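Local coordinates for protein dihydroorotate dehydrogenase (Schistosoma mansoni, PDB 6UY4) that probably catalyses the quinone-dependent oxidation of (S)-dihydroorotate to orotate, a step of de novo pyrimidine biosynthesis, using FMN as cofactor, at residues 240-245 against 266-271; 327-332 against 350-355; 138-143 against 284-289. All coordinates share one frame; numbering follows the deposited sequence.

Contacts 1 and 2 adjoin in the eight-stranded parallel barrel, their centres about 10 Å apart. Each closes a beta-alpha-beta unit: strands 238-242 and 267-270 through helix 248-259, strands 328-331 and 350-353 through helix 337-346. Strands 267-270 and 328-331 are neighbours. Contact 3, its centre about 22 Å from the centres of both, ties strand 136-139 of a small antiparallel sheet to a distant loop. Contact 1 is nested inside the loop that contact 3 closes; contact 2 follows both. Contact 1 holds the pyrimidine end and ribityl chain of FMN, contact 2 its phosphate and dimethylbenzene ring, and segment 138-143 lies against a face of that ring, so the three surround one cofactor.

Contact 1. Residues 240-245 against 266-271; sequences LKISPD and DGMIIS. With FMN (flavin mononucleotide), chain G.
Leu240 and Lys241 pair in parallel with Met268 and Ile269, the strand axes 25° apart. Three backbone hydrogen bonds join the segments: Leu240 N to Gly267 O (3.0 Å), Ile269 N to Leu240 O (2.9 Å) and Ile242 N to Ile269 O (3.1 Å). Apolar contacts flank this ladder on both faces. On the face of Leu240 and Met268, the bent end of Met268 brings CE to 3.7 Å from Ile242 CG2, while Ile242 CD1 lies alongside Ile270 CG1. Helix 305-321 packs against Met268 and Ile270 on this side. On the other face the Lys241 stem passes over the CG2 branch of Ile269, CG to CG2 3.7 Å. Beyond the strands a cis peptide precedes Ser271, whose OG sits against the Pro244 ring.

Polar contacts gather at the end of Lys241. With CG anti to the backbone N (chi1 -174°) and every later torsion extended, the chain carries NZ to the flavin, within bonding reach of O2 of FMN at 3.1 Å, N1 of FMN at 3.2 Å, O3' of FMN at 3.0 Å and, more weakly, O2'; the four must share its hydrogens. One amine thus grips both the pyrimidine ring and the ribityl chain. The same O3' gives a weak bond to Ser271 O. Asn200 and Ala90, which also bind FMN, lie close to the Lys241 side chain. Lys241 and Ser271 thus belong to the FMN site at the C-terminal ends of the strands of a TIM barrel, as in this enzyme family.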
loop_
_atom_site.group_PDB
_atom_site.type_symbol
_atom_site.label_atom_id
_atom_site.label_comp_id
_atom_site.label_asym_id
_atom_site.label_seq_id
_atom_site.Cartn_x
_atom_site.Cartn_y
_atom_site.Cartn_z
ATOM N N LEU A 240 -10.757 -2.868 1.412
ATOM C CA LEU A 240 -10.190 -4.167 1.745
ATOM C C LEU A 240 -9.027 -4.448 0.805
ATOM O O LEU A 240 -9.209 -4.493 -0.416
ATOM C CB LEU A 240 -11.248 -5.266 1.640
ATOM C CG LEU A 240 -11.085 -6.454 2.585
ATOM C CD1 LEU A 240 -11.080 -5.982 4.030
ATOM C CD2 LEU A 240 -12.182 -7.482 2.354
ATOM N N LYS A 241 -7.838 -4.635 1.371
ATOM C CA LYS A 241 -6.629 -4.891 0.599
ATOM C C LYS A 241 -6.299 -6.376 0.675
ATOM O O LYS A 241 -6.147 -6.928 1.770
ATOM C CB LYS A 241 -5.467 -4.048 1.118
ATOM C CG LYS A 241 -4.200 -4.149 0.288
ATOM C CD LYS A 241 -3.165 -3.145 0.765
ATOM C CE LYS A 241 -1.905 -3.205 -0.077
ATOM N NZ LYS A 241 -0.910 -2.185 0.358
ATOM N N ILE A 242 -6.186 -7.019 -0.484
ATOM C CA ILE A 242 -6.006 -8.460 -0.560
ATOM C C ILE A 242 -4.630 -8.768 -1.142
ATOM O O ILE A 242 -3.904 -7.885 -1.598
ATOM C CB ILE A 242 -7.114 -9.136 -1.390
ATOM C CG1 ILE A 242 -6.973 -8.759 -2.865
ATOM C CG2 ILE A 242 -8.487 -8.744 -0.865
ATOM C CD1 ILE A 242 -7.960 -9.453 -3.769
ATOM N N SER A 243 -4.280 -10.051 -1.126
ATOM C CA SER A 243 -3.067 -10.684 -1.617
ATOM C C SER A 243 -3.287 -11.251 -3.013
ATOM O O SER A 243 -4.377 -11.748 -3.317
ATOM C CB SER A 243 -2.628 -11.807 -0.676
ATOM O OG SER A 243 -1.506 -12.502 -1.190
ATOM N N PRO A 244 -2.278 -11.190 -3.885
ATOM C CA PRO A 244 -2.420 -11.762 -5.230
ATOM C C PRO A 244 -2.258 -13.272 -5.285
ATOM O O PRO A 244 -2.376 -13.849 -6.372
ATOM C CB PRO A 244 -1.297 -11.065 -6.009
ATOM C CG PRO A 244 -0.244 -10.834 -4.983
ATOM C CD PRO A 244 -0.970 -10.537 -3.696
ATOM N N ASP A 245 -1.998 -13.925 -4.155
ATOM C CA ASP A 245 -1.745 -15.358 -4.116
ATOM C C ASP A 245 -2.987 -16.174 -3.787
ATOM O O ASP A 245 -2.887 -17.398 -3.652
ATOM C CB ASP A 245 -0.638 -15.665 -3.105
ATOM C CG ASP A 245 0.643 -14.915 -3.405
ATOM O OD1 ASP A 245 0.920 -14.671 -4.598
ATOM O OD2 ASP A 245 1.370 -14.565 -2.451
ATOM N N ASP A 266 -16.683 -0.549 0.648
ATOM C CA ASP A 266 -16.733 0.547 -0.308
ATOM C C ASP A 266 -15.731 0.425 -1.446
ATOM O O ASP A 266 -15.876 1.132 -2.447
ATOM C CB ASP A 266 -16.506 1.884 0.413
ATOM C CG ASP A 266 -17.570 2.169 1.453
ATOM O OD1 ASP A 266 -18.764 2.204 1.087
ATOM O OD2 ASP A 266 -17.216 2.340 2.637
ATOM N N GLY A 267 -14.732 -0.439 -1.322
ATOM C CA GLY A 267 -13.741 -0.589 -2.371
ATOM C C GLY A 267 -12.701 -1.602 -1.952
ATOM O O GLY A 267 -12.645 -2.029 -0.795
ATOM N N MET A 268 -11.871 -1.983 -2.919
ATOM C CA MET A 268 -10.833 -2.975 -2.696
ATOM C C MET A 268 -9.516 -2.492 -3.286
ATOM O O MET A 268 -9.483 -1.677 -4.212
ATOM C CB MET A 268 -11.209 -4.334 -3.300
ATOM C CG MET A 268 -12.403 -4.997 -2.640
ATOM S SD MET A 268 -12.754 -6.625 -3.326
ATOM C CE MET A 268 -11.187 -7.446 -3.043
ATOM N N ILE A 269 -8.425 -3.017 -2.736
ATOM C CA ILE A 269 -7.071 -2.691 -3.168
ATOM C C ILE A 269 -6.396 -3.985 -3.597
ATOM O O ILE A 269 -6.281 -4.926 -2.800
ATOM C CB ILE A 269 -6.270 -1.994 -2.057
ATOM C CG1 ILE A 269 -6.894 -0.636 -1.724
ATOM C CG2 ILE A 269 -4.820 -1.829 -2.470
ATOM C CD1 ILE A 269 -6.159 0.125 -0.643
ATOM N N ILE A 270 -5.958 -4.037 -4.853
ATOM C CA ILE A 270 -5.333 -5.222 -5.432
ATOM C C ILE A 270 -4.013 -4.786 -6.057
ATOM O O ILE A 270 -4.010 -4.043 -7.047
ATOM C CB ILE A 270 -6.230 -5.902 -6.479
ATOM C CG1 ILE A 270 -7.597 -6.256 -5.885
ATOM C CG2 ILE A 270 -5.556 -7.146 -7.032
ATOM C CD1 ILE A 270 -8.669 -5.213 -6.132
ATOM N N SER A 271 -2.894 -5.244 -5.494
ATOM C CA SER A 271 -2.870 -6.132 -4.335
ATOM C C SER A 271 -1.657 -5.833 -3.460
ATOM O O SER A 271 -1.027 -4.783 -3.594
ATOM C CB SER A 271 -2.837 -7.598 -4.773
ATOM O OG SER A 271 -1.685 -7.867 -5.553
HETATM N N1 FMN G . 1.326 -2.909 2.524
HETATM C C2 FMN G . 0.428 -2.696 3.551
HETATM O O2 FMN G . -0.779 -2.818 3.349
HETATM N N3 FMN G . 0.880 -2.345 4.807
HETATM C C4 FMN G . 2.232 -2.206 5.042
HETATM O O4 FMN G . 2.635 -1.894 6.162
HETATM C C4A FMN G . 3.140 -2.420 4.011
HETATM N N5 FMN G . 4.493 -2.284 4.241
HETATM C C5A FMN G . 5.392 -2.492 3.216
HETATM C C6 FMN G . 6.755 -2.350 3.455
HETATM C C7 FMN G . 7.668 -2.561 2.429
HETATM C C7M FMN G . 9.137 -2.408 2.693
HETATM C C8 FMN G . 7.217 -2.914 1.161
HETATM C C8M FMN G . 8.200 -3.142 0.050
HETATM C C9 FMN G . 5.853 -3.056 0.924
HETATM C C9A FMN G . 4.936 -2.845 1.949
HETATM N N10 FMN G . 3.577 -2.981 1.720
HETATM C C10 FMN G . 2.681 -2.772 2.749
HETATM C "C1'" FMN G . 3.059 -3.365 0.367
HETATM C "C2'" FMN G . 2.847 -2.128 -0.496
HETATM O "O2'" FMN G . 2.010 -1.213 0.174
HETATM C "C3'" FMN G . 2.204 -2.497 -1.826
HETATM O "O3'" FMN G . 1.044 -3.265 -1.592
HETATM C "C4'" FMN G . 3.150 -3.279 -2.731
HETATM O "O4'" FMN G . 4.496 -3.018 -2.395
HETATM C "C5'" FMN G . 2.901 -2.858 -4.170
HETATM O "O5'" FMN G . 3.911 -3.346 -5.016
HETATM P P FMN G . 4.876 -2.291 -5.752
HETATM O O1P FMN G . 5.814 -3.059 -6.649
HETATM O O2P FMN G . 4.061 -1.301 -6.550
HETATM O O3P FMN G . 5.679 -1.565 -4.704
#

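Contact 2. Residues 327-332 against 350-355. With FMN (flavin mononucleotide), chain G.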
loop_
_atom_site.group_PDB
_atom_site.type_symbol
_atom_site.label_atom_id
_atom_site.label_comp_id
_atom_site.label_asym_id
_atom_site.label_seq_id
_atom_site.Cartn_x
_atom_site.Cartn_y
_atom_site.Cartn_z
ATOM N N PRO A 327 -15.207 0.778 -6.368
ATOM C CA PRO A 327 -13.918 1.224 -6.910
ATOM C C PRO A 327 -12.784 0.296 -6.503
ATOM O O PRO A 327 -12.810 -0.334 -5.444
ATOM C CB PRO A 327 -13.740 2.619 -6.299
ATOM C CG PRO A 327 -15.122 3.062 -5.954
ATOM C CD PRO A 327 -15.856 1.821 -5.556
ATOM N N LEU A 328 -11.774 0.221 -7.365
ATOM C CA LEU A 328 -10.606 -0.615 -7.138
ATOM C C LEU A 328 -9.342 0.223 -7.257
ATOM O O LEU A 328 -9.283 1.185 -8.026
ATOM C CB LEU A 328 -10.553 -1.783 -8.129
ATOM C CG LEU A 328 -11.773 -2.704 -8.142
ATOM C CD1 LEU A 328 -11.607 -3.784 -9.196
ATOM C CD2 LEU A 328 -11.990 -3.319 -6.770
ATOM N N ILE A 329 -8.327 -0.158 -6.486
ATOM C CA ILE A 329 -7.031 0.510 -6.493
ATOM C C ILE A 329 -5.992 -0.512 -6.931
ATOM O O ILE A 329 -5.671 -1.444 -6.182
ATOM C CB ILE A 329 -6.680 1.107 -5.124
ATOM C CG1 ILE A 329 -7.713 2.162 -4.722
ATOM C CG2 ILE A 329 -5.284 1.707 -5.149
ATOM C CD1 ILE A 329 -7.376 2.887 -3.433
ATOM N N GLY A 330 -5.472 -0.346 -8.144
ATOM C CA GLY A 330 -4.451 -1.240 -8.653
ATOM C C GLY A 330 -3.072 -0.909 -8.123
ATOM O O GLY A 330 -2.554 0.187 -8.358
ATOM N N VAL A 331 -2.468 -1.844 -7.395
ATOM C CA VAL A 331 -1.154 -1.647 -6.798
ATOM C C VAL A 331 -0.280 -2.843 -7.146
ATOM O O VAL A 331 -0.758 -3.983 -7.189
ATOM C CB VAL A 331 -1.236 -1.468 -5.266
ATOM C CG1 VAL A 331 0.044 -0.852 -4.733
ATOM C CG2 VAL A 331 -2.435 -0.615 -4.884
ATOM N N GLY A 332 1.000 -2.584 -7.400
ATOM C CA GLY A 332 1.938 -3.665 -7.629
ATOM C C GLY A 332 2.691 -3.600 -8.940
ATOM O O GLY A 332 2.134 -3.892 -10.002
ATOM N N LEU A 350 -8.031 3.886 -9.070
ATOM C CA LEU A 350 -6.828 4.522 -8.557
ATOM C C LEU A 350 -5.671 3.542 -8.677
ATOM O O LEU A 350 -5.867 2.335 -8.841
ATOM C CB LEU A 350 -7.000 4.964 -7.097
ATOM C CG LEU A 350 -8.040 6.052 -6.822
ATOM C CD1 LEU A 350 -8.175 6.301 -5.327
ATOM C CD2 LEU A 350 -7.676 7.336 -7.549
ATOM N N VAL A 351 -4.451 4.073 -8.600
ATOM C CA VAL A 351 -3.246 3.257 -8.663
ATOM C C VAL A 351 -2.262 3.737 -7.605
ATOM O O VAL A 351 -2.223 4.920 -7.255
ATOM C CB VAL A 351 -2.594 3.282 -10.064
ATOM C CG1 VAL A 351 -3.474 2.568 -11.080
ATOM C CG2 VAL A 351 -2.313 4.709 -10.502
ATOM N N GLN A 352 -1.467 2.800 -7.089
ATOM C CA GLN A 352 -0.468 3.092 -6.071
ATOM C C GLN A 352 0.832 2.380 -6.419
ATOM O O GLN A 352 0.849 1.411 -7.181
ATOM C CB GLN A 352 -0.938 2.673 -4.671
ATOM C CG GLN A 352 -2.161 3.420 -4.166
ATOM C CD GLN A 352 -2.678 2.872 -2.849
ATOM O OE1 GLN A 352 -2.144 1.900 -2.314
ATOM N NE2 GLN A 352 -3.727 3.491 -2.321
ATOM N N LEU A 353 1.926 2.877 -5.844
ATOM C CA LEU A 353 3.246 2.314 -6.089
ATOM C C LEU A 353 4.083 2.438 -4.824
ATOM O O LEU A 353 3.697 3.100 -3.857
ATOM C CB LEU A 353 3.933 2.999 -7.279
ATOM C CG LEU A 353 4.114 4.521 -7.241
ATOM C CD1 LEU A 353 5.436 4.918 -6.591
ATOM C CD2 LEU A 353 4.006 5.109 -8.641
ATOM N N TYR A 354 5.248 1.794 -4.847
ATOM C CA TYR A 354 6.155 1.805 -3.707
ATOM C C TYR A 354 7.578 1.532 -4.174
ATOM O O TYR A 354 8.469 2.366 -3.993
ATOM C CB TYR A 354 5.722 0.765 -2.668
ATOM C CG TYR A 354 6.409 0.860 -1.319
ATOM C CD1 TYR A 354 5.675 1.096 -0.168
ATOM C CD2 TYR A 354 7.786 0.697 -1.193
ATOM C CE1 TYR A 354 6.287 1.175 1.063
ATOM C CE2 TYR A 354 8.406 0.781 0.036
ATOM C CZ TYR A 354 7.651 1.021 1.161
ATOM O OH TYR A 354 8.263 1.102 2.392
ATOM N N THR A 355 7.795 0.359 -4.773
ATOM C CA THR A 355 9.148 -0.052 -5.133
ATOM C C THR A 355 9.739 0.849 -6.209
ATOM O O THR A 355 10.921 1.210 -6.143
ATOM C CB THR A 355 9.146 -1.509 -5.592
ATOM O OG1 THR A 355 8.632 -2.341 -4.545
ATOM C CG2 THR A 355 10.554 -1.958 -5.940
HETATM N N1 FMN G . 1.326 -2.909 2.524
HETATM C C2 FMN G . 0.428 -2.696 3.551
HETATM O O2 FMN G . -0.779 -2.818 3.349
HETATM N N3 FMN G . 0.880 -2.345 4.807
HETATM C C4 FMN G . 2.232 -2.206 5.042
HETATM O O4 FMN G . 2.635 -1.894 6.162
HETATM C C4A FMN G . 3.140 -2.420 4.011
HETATM N N5 FMN G . 4.493 -2.284 4.241
HETATM C C5A FMN G . 5.392 -2.492 3.216
HETATM C C6 FMN G . 6.755 -2.350 3.455
HETATM C C7 FMN G . 7.668 -2.561 2.429
HETATM C C7M FMN G . 9.137 -2.408 2.693
HETATM C C8 FMN G . 7.217 -2.914 1.161
HETATM C C8M FMN G . 8.200 -3.142 0.050
HETATM C C9 FMN G . 5.853 -3.056 0.924
HETATM C C9A FMN G . 4.936 -2.845 1.949
HETATM N N10 FMN G . 3.577 -2.981 1.720
HETATM C C10 FMN G . 2.681 -2.772 2.749
HETATM C "C1'" FMN G . 3.059 -3.365 0.367
HETATM C "C2'" FMN G . 2.847 -2.128 -0.496
HETATM O "O2'" FMN G . 2.010 -1.213 0.174
HETATM C "C3'" FMN G . 2.204 -2.497 -1.826
HETATM O "O3'" FMN G . 1.044 -3.265 -1.592
HETATM C "C4'" FMN G . 3.150 -3.279 -2.731
HETATM O "O4'" FMN G . 4.496 -3.018 -2.395
HETATM C "C5'" FMN G . 2.901 -2.858 -4.170
HETATM O "O5'" FMN G . 3.911 -3.346 -5.016
HETATM P P FMN G . 4.876 -2.291 -5.752
HETATM O O1P FMN G . 5.814 -3.059 -6.649
HETATM O O2P FMN G . 4.061 -1.301 -6.550
HETATM O O3P FMN G . 5.679 -1.565 -4.704
#
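Gln352 sets CG beside its backbone N (chi1 -64°) and then runs extended, laying its stem over Ile329 and Val331; Val331 holds CG1 anti to its own N (chi1 -163°), which directs that methyl toward the cofactor. Strands in the two segments pair in parallel, with axes 30° apart, within a beta-alpha-beta unit of the TIM barrel closed through helix 337-346. Leu350 N to Leu328 O, Gly330 N to Leu350 O (2.8 Å) and Gln352 N to Gly330 O make the ladder.

On the face of Ile329 and Gln352, Ile329 CG1 lies beside Leu350 CB at 3.7 Å, the two side chains pointing the same way. The CG2 branch of Ile329 touches the Gln352 amide carbon CD at 3.7 Å, and Val331 CG2 meets its OE1. The amide is thus walled by methyls, while its NE2 bonds to Glu111 and His109, which would fix its rotation.

Toward their C-terminal ends both segments meet FMN. Gly332 CA comes close to O5', and Val331 CG1 packs on C5' of FMN at 3.5 Å. The Tyr354 ring lies roughly parallel to the dimethylbenzene part of the flavin and offset from it, with FMN C8 over one of its faces. Two donors of one residue converge on a single phosphate oxygen: Thr355 N reaches O3P of FMN at 2.9 Å and Thr355 OG1 reaches it at 3.1 Å.

Contact 3. Residues 138-143 against 284-289; sequences VNRCGF and CGAAPI. With FMN (flavin mononucleotide), chain G.
Arg140 and Ala286 share the one hydrogen bond between the segments: Arg140 NH1 donates to Ala286 O at 3.1 Å, nearly straight (169°) and onto a lone pair in the carbonyl plane. The oxygen also lies in the guanidinium plane, at its edge. One face of the same group is covered by Ile289, whose CG1 is 4.0 Å from Arg140 NH2, offset toward the rim; Arg140 and Ile289 run antiparallel alongside one another. Next to this, the Val138 methyls divide their contacts, CG1 meeting Ala286 CB and CG2 meeting Cys284 SG, each at 3.7 Å.

What positions the guanidinium is a chain extended from CG to NE, after a first torsion of 49° that tucks CG between the backbone N and carbonyl carbon. NH1 also donates to Tyr299 O, its stronger partner, so two loop carbonyls hold this nitrogen. Phe129 of strand 128-131 packs on both Arg140 and Ala286.

Farther out, strand 136-139 continues into the flavin site. The Asn139 side chain, which points away from the loop 284-289, lies with its amide roughly parallel to the dimethylbenzene ring, ND2 being 3.3 Å from C8 of FMN. Cys141 N makes a weak bond to Asn139 OD1. The contact joins a long excursion after helix 278-282 to the small antiparallel sheet that accompanies the barrel of this type 2 dihydroorotate dehydrogenase, beside its FMN pocket.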
loop_
_atom_site.group_PDB
_atom_site.type_symbol
_atom_site.label_atom_id
_atom_site.label_comp_id
_atom_site.label_asym_id
_atom_site.label_seq_id
_atom_site.Cartn_x
_atom_site.Cartn_y
_atom_site.Cartn_z
ATOM N N VAL A 138 12.374 -7.339 -1.527
ATOM C CA VAL A 138 11.835 -8.398 -0.679
ATOM C C VAL A 138 11.894 -7.913 0.764
ATOM O O VAL A 138 12.969 -7.555 1.261
ATOM C CB VAL A 138 12.606 -9.715 -0.849
ATOM C CG1 VAL A 138 12.104 -10.754 0.143
ATOM C CG2 VAL A 138 12.478 -10.227 -2.277
ATOM N N ASN A 139 10.745 -7.900 1.439
ATOM C CA ASN A 139 10.650 -7.377 2.794
ATOM C C ASN A 139 9.850 -8.326 3.676
ATOM O O ASN A 139 8.957 -9.037 3.206
ATOM C CB ASN A 139 9.998 -5.985 2.819
ATOM C CG ASN A 139 8.483 -6.050 2.938
ATOM O OD1 ASN A 139 7.932 -6.016 4.039
ATOM N ND2 ASN A 139 7.803 -6.144 1.800
ATOM N N ARG A 140 10.185 -8.319 4.967
ATOM C CA ARG A 140 9.452 -9.058 5.990
ATOM C C ARG A 140 9.426 -8.215 7.267
ATOM O O ARG A 140 9.850 -8.635 8.340
ATOM C CB ARG A 140 10.072 -10.435 6.232
ATOM C CG ARG A 140 11.579 -10.423 6.444
ATOM C CD ARG A 140 12.074 -11.769 6.954
ATOM N NE ARG A 140 13.519 -11.783 7.168
ATOM C CZ ARG A 140 14.400 -12.275 6.301
ATOM N NH1 ARG A 140 13.986 -12.797 5.155
ATOM N NH2 ARG A 140 15.696 -12.246 6.582
ATOM N N CYS A 141 8.913 -6.987 7.142
ATOM C CA CYS A 141 8.937 -6.047 8.258
ATOM C C CYS A 141 8.103 -6.555 9.429
ATOM O O CYS A 141 8.576 -6.600 10.570
ATOM C CB CYS A 141 8.440 -4.676 7.798
ATOM S SG CYS A 141 9.413 -3.937 6.466
ATOM N N GLY A 142 6.856 -6.936 9.167
ATOM C CA GLY A 142 6.007 -7.478 10.207
ATOM C C GLY A 142 5.266 -6.431 11.014
ATOM O O GLY A 142 5.112 -6.577 12.231
ATOM N N PHE A 143 4.809 -5.371 10.345
ATOM C CA PHE A 143 3.992 -4.318 10.951
ATOM C C PHE A 143 4.723 -3.662 12.128
ATOM O O PHE A 143 4.409 -3.879 13.301
ATOM C CB PHE A 143 2.627 -4.863 11.393
ATOM C CG PHE A 143 1.735 -5.278 10.254
ATOM C CD1 PHE A 143 0.594 -6.027 10.495
ATOM C CD2 PHE A 143 2.030 -4.919 8.949
ATOM C CE1 PHE A 143 -0.232 -6.411 9.457
ATOM C CE2 PHE A 143 1.210 -5.302 7.906
ATOM C CZ PHE A 143 0.077 -6.049 8.161
ATOM N N CYS A 284 18.888 -11.835 -3.660
ATOM C CA CYS A 284 18.925 -10.495 -3.095
ATOM C C CYS A 284 19.335 -10.466 -1.630
ATOM O O CYS A 284 19.337 -9.387 -1.026
ATOM C CB CYS A 284 17.558 -9.814 -3.254
ATOM S SG CYS A 284 16.193 -10.682 -2.450
ATOM N N GLY A 285 19.682 -11.608 -1.041
ATOM C CA GLY A 285 20.090 -11.659 0.345
ATOM C C GLY A 285 18.985 -11.953 1.334
ATOM O O GLY A 285 19.256 -12.004 2.541
ATOM N N ALA A 286 17.748 -12.145 0.868
ATOM C CA ALA A 286 16.656 -12.478 1.774
ATOM C C ALA A 286 16.806 -13.869 2.371
ATOM O O ALA A 286 16.254 -14.131 3.445
ATOM C CB ALA A 286 15.316 -12.364 1.047
ATOM N N ALA A 287 17.534 -14.763 1.703
ATOM C CA ALA A 287 17.787 -16.105 2.196
ATOM C C ALA A 287 19.283 -16.387 2.163
ATOM O O ALA A 287 19.978 -15.939 1.242
ATOM C CB ALA A 287 17.040 -17.154 1.359
ATOM N N PRO A 288 19.812 -17.125 3.151
ATOM C CA PRO A 288 19.063 -17.701 4.272
ATOM C C PRO A 288 18.812 -16.705 5.400
ATOM O O PRO A 288 19.381 -15.612 5.398
ATOM C CB PRO A 288 19.976 -18.830 4.746
ATOM C CG PRO A 288 21.345 -18.318 4.463
ATOM C CD PRO A 288 21.235 -17.509 3.191
ATOM N N ILE A 289 17.964 -17.085 6.346
ATOM C CA ILE A 289 17.665 -16.257 7.513
ATOM C C ILE A 289 18.671 -16.606 8.601
ATOM O O ILE A 289 18.786 -17.787 8.967
ATOM C CB ILE A 289 16.228 -16.477 8.000
ATOM C CG1 ILE A 289 15.238 -16.245 6.857
ATOM C CG2 ILE A 289 15.918 -15.553 9.168
ATOM C CD1 ILE A 289 13.795 -16.495 7.236
HETATM N N1 FMN G . 1.326 -2.909 2.524
HETATM C C2 FMN G . 0.428 -2.696 3.551
HETATM O O2 FMN G . -0.779 -2.818 3.349
HETATM N N3 FMN G . 0.880 -2.345 4.807
HETATM C C4 FMN G . 2.232 -2.206 5.042
HETATM O O4 FMN G . 2.635 -1.894 6.162
HETATM C C4A FMN G . 3.140 -2.420 4.011
HETATM N N5 FMN G . 4.493 -2.284 4.241
HETATM C C5A FMN G . 5.392 -2.492 3.216
HETATM C C6 FMN G . 6.755 -2.350 3.455
HETATM C C7 FMN G . 7.668 -2.561 2.429
HETATM C C7M FMN G . 9.137 -2.408 2.693
HETATM C C8 FMN G . 7.217 -2.914 1.161
HETATM C C8M FMN G . 8.200 -3.142 0.050
HETATM C C9 FMN G . 5.853 -3.056 0.924
HETATM C C9A FMN G . 4.936 -2.845 1.949
HETATM N N10 FMN G . 3.577 -2.981 1.720
HETATM C C10 FMN G . 2.681 -2.772 2.749
HETATM C "C1'" FMN G . 3.059 -3.365 0.367
HETATM C "C2'" FMN G . 2.847 -2.128 -0.496
HETATM O "O2'" FMN G . 2.010 -1.213 0.174
HETATM C "C3'" FMN G . 2.204 -2.497 -1.826
HETATM O "O3'" FMN G . 1.044 -3.265 -1.592
HETATM C "C4'" FMN G . 3.150 -3.279 -2.731
HETATM O "O4'" FMN G . 4.496 -3.018 -2.395
HETATM C "C5'" FMN G . 2.901 -2.858 -4.170
HETATM O "O5'" FMN G . 3.911 -3.346 -5.016
HETATM P P FMN G . 4.876 -2.291 -5.752
HETATM O O1P FMN G . 5.814 -3.059 -6.649
HETATM O O2P FMN G . 4.061 -1.301 -6.550
HETATM O O3P FMN G . 5.679 -1.565 -4.704
#